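Local coordinates for protein ATP-dependent zinc metalloprotease FtsH (Thermotoga maritima, PDB 4M8A) that is a membrane-bound, ATP-dependent zinc metalloprotease that probably degrades cytoplasmic and membrane proteins processively and takes part in quality control of integral membrane proteins, at residues S5-S8 against Y9-V13. Numbering follows the deposited sequence.
Sequences SKLS and YTSFV
Phe12 meets Leu7 through its CB, not its ring: Leu7 CD2 lies 4.0 Å from Phe12 CB, and the two side chains cross at about a right angle. The Phe12 side chain also touches Leu34, Val36 and Val46 of the sheet, and the backbone of Leu7 is hydrogen-bonded to Glu45 of strand 43-47. Leu7 and Phe12 thus tie the helix start to the sheet of this periplasmic domain. The Tyr9 ring carries Val13 CG2 on one face, 3.5 Å above the plane and offset toward the rim, and makes an edge-to-face contact with Trp50.

Leu7 reaches the first helical turn with CG anti to the backbone N (chi1 179°). Leu7 CD1 presses on Ser11 CB at 3.5 Å, tighter than usual for two carbons.

Ser8 is the N-cap of helix 9-17. Its OG accepts from Ser11 N at 3.0 Å in a fairly straight bond (160°). A chi1 of 74° sets OG between the backbone N and the carbonyl carbon, turned over the start of the helix. Ser8 O takes the N-H of Phe12 at 2.9 Å, the first i to i+4 bond. A water 2.6 Å from Ser8 OG also bonds Ser11 OG and bridges the two hydroxyls. Thr10 OG1 bonds to Ile66 O and Val68 N of the second subunit, so the same helical turn meets the subunit interface.

With an alanine here in place of Ser8, Ser11 N would probably lose its capping acceptor, and the water one of the two hydroxyls that hold it. The N-H of Ser11, in the first turn, lies too early for an i to i+4 bond from a helical carbonyl, and Ser8 OG gives it an acceptor instead.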
ATOM      1  N   SER B   5      -3.446  24.868 -14.226  1.00 30.13           N
ATOM      2  CA  SER B   5      -2.979  24.371 -15.519  1.00 28.65           C
ATOM      3  C   SER B   5      -3.664  23.055 -15.896  1.00 22.15           C
ATOM      4  O   SER B   5      -3.824  22.153 -15.074  1.00 21.61           O
ATOM      5  CB  SER B   5      -1.462  24.192 -15.501  1.00 31.62           C
ATOM      6  OG  SER B   5      -0.814  25.440 -15.327  1.00 42.86           O
ATOM      7  N   LYS B   6      -4.080  22.939 -17.149  1.00 27.08           N
ATOM      8  CA  LYS B   6      -4.695  21.701 -17.610  1.00 25.65           C
ATOM      9  C   LYS B   6      -3.667  20.576 -17.533  1.00 24.20           C
ATOM     10  O   LYS B   6      -2.512  20.754 -17.916  1.00 27.38           O
ATOM     11  CB  LYS B   6      -5.204  21.881 -19.043  1.00 33.91           C
ATOM     12  CG  LYS B   6      -5.788  20.629 -19.694  1.00 41.86           C
ATOM     13  CD  LYS B   6      -7.050  20.151 -18.979  1.00 48.90           C
ATOM     14  CE  LYS B   6      -7.806  19.103 -19.808  1.00 51.76           C
ATOM     15  NZ  LYS B   6      -7.088  17.795 -19.912  1.00 50.29           N
ATOM     16  N   LEU B   7      -4.090  19.429 -17.012  1.00 18.71           N
ATOM     17  CA  LEU B   7      -3.222  18.274 -16.850  1.00 19.15           C
ATOM     18  C   LEU B   7      -3.991  17.032 -17.304  1.00 16.73           C
ATOM     19  O   LEU B   7      -5.135  16.824 -16.905  1.00 17.70           O
ATOM     20  CB  LEU B   7      -2.829  18.157 -15.374  1.00 20.56           C
ATOM     21  CG  LEU B   7      -1.941  17.007 -14.920  1.00 22.56           C
ATOM     22  CD1 LEU B   7      -0.554  17.174 -15.501  1.00 26.21           C
ATOM     23  CD2 LEU B   7      -1.880  16.979 -13.400  1.00 20.56           C
ATOM     24  N   SER B   8      -3.385  16.210 -18.148  1.00 16.14           N
ATOM     25  CA  SER B   8      -4.070  15.005 -18.611  1.00 15.38           C
ATOM     26  C   SER B   8      -4.176  13.996 -17.467  1.00 17.13           C
ATOM     27  O   SER B   8      -3.389  14.032 -16.510  1.00 16.66           O
ATOM     28  CB  SER B   8      -3.338  14.372 -19.812  1.00 15.43           C
ATOM     29  OG  SER B   8      -2.140  13.729 -19.394  1.00 17.63           O
ATOM     30  N   TYR B   9      -5.135  13.083 -17.572  1.00 15.16           N
ATOM     31  CA  TYR B   9      -5.246  12.012 -16.596  1.00 16.01           C
ATOM     32  C   TYR B   9      -3.959  11.180 -16.544  1.00 13.28           C
ATOM     33  O   TYR B   9      -3.469  10.847 -15.464  1.00 15.61           O
ATOM     34  CB  TYR B   9      -6.495  11.142 -16.840  1.00 15.16           C
ATOM     35  CG  TYR B   9      -6.682  10.130 -15.737  1.00 14.41           C
ATOM     36  CD1 TYR B   9      -7.117  10.521 -14.474  1.00 16.76           C
ATOM     37  CD2 TYR B   9      -6.379   8.797 -15.938  1.00 17.33           C
ATOM     38  CE1 TYR B   9      -7.262   9.606 -13.458  1.00 18.72           C
ATOM     39  CE2 TYR B   9      -6.525   7.866 -14.909  1.00 18.09           C
ATOM     40  CZ  TYR B   9      -6.963   8.283 -13.676  1.00 19.95           C
ATOM     41  OH  TYR B   9      -7.097   7.390 -12.633  1.00 22.91           O
ATOM     42  N   THR B  10      -3.389  10.864 -17.703  1.00 15.84           N
ATOM     43  CA  THR B  10      -2.153  10.087 -17.724  1.00 17.77           C
ATOM     44  C   THR B  10      -1.025  10.795 -16.977  1.00 19.02           C
ATOM     45  O   THR B  10      -0.310  10.178 -16.184  1.00 19.70           O
ATOM     46  CB  THR B  10      -1.724   9.800 -19.163  1.00 16.45           C
ATOM     47  OG1 THR B  10      -2.790   9.113 -19.814  1.00 17.64           O
ATOM     48  CG2 THR B  10      -0.488   8.915 -19.202  1.00 20.32           C
ATOM     49  N   SER B  11      -0.882  12.095 -17.218  1.00 16.73           N
ATOM     50  CA  SER B  11       0.167  12.867 -16.565  1.00 19.36           C
ATOM     51  C   SER B  11      -0.081  12.970 -15.058  1.00 17.99           C
ATOM     52  O   SER B  11       0.867  12.967 -14.273  1.00 20.88           O
ATOM     53  CB  SER B  11       0.311  14.254 -17.192  1.00 21.76           C
ATOM     54  OG  SER B  11       0.901  14.187 -18.487  1.00 25.46           O
ATOM     55  N   PHE B  12      -1.350  13.031 -14.666  1.00 16.71           N
ATOM     56  CA  PHE B  12      -1.729  13.031 -13.255  1.00 16.20           C
ATOM     57  C   PHE B  12      -1.283  11.738 -12.586  1.00 17.33           C
ATOM     58  O   PHE B  12      -0.653  11.764 -11.528  1.00 17.62           O
ATOM     59  CB  PHE B  12      -3.246  13.196 -13.120  1.00 14.00           C
ATOM     60  CG  PHE B  12      -3.787  12.828 -11.761  1.00 13.92           C
ATOM     61  CD1 PHE B  12      -3.417  13.536 -10.627  1.00 14.36           C
ATOM     62  CD2 PHE B  12      -4.685  11.776 -11.627  1.00 16.54           C
ATOM     63  CE1 PHE B  12      -3.920  13.189  -9.376  1.00 14.97           C
ATOM     64  CE2 PHE B  12      -5.198  11.429 -10.388  1.00 17.25           C
ATOM     65  CZ  PHE B  12      -4.819  12.138  -9.256  1.00 15.35           C
ATOM     66  N   VAL B  13      -1.613  10.604 -13.200  1.00 15.90           N
ATOM     67  CA  VAL B  13      -1.184   9.314 -12.667  1.00 17.71           C
ATOM     68  C   VAL B  13       0.340   9.252 -12.571  1.00 18.63           C
ATOM     69  O   VAL B  13       0.878   8.777 -11.564  1.00 21.71           O
ATOM     70  CB  VAL B  13      -1.763   8.135 -13.485  1.00 18.10           C
ATOM     71  CG1 VAL B  13      -1.177   6.830 -13.032  1.00 18.75           C
ATOM     72  CG2 VAL B  13      -3.285   8.116 -13.365  1.00 21.20           C
TER
HETATM   73  O   HOH W   1      -0.352  14.127 -21.302  1.00 49.84           O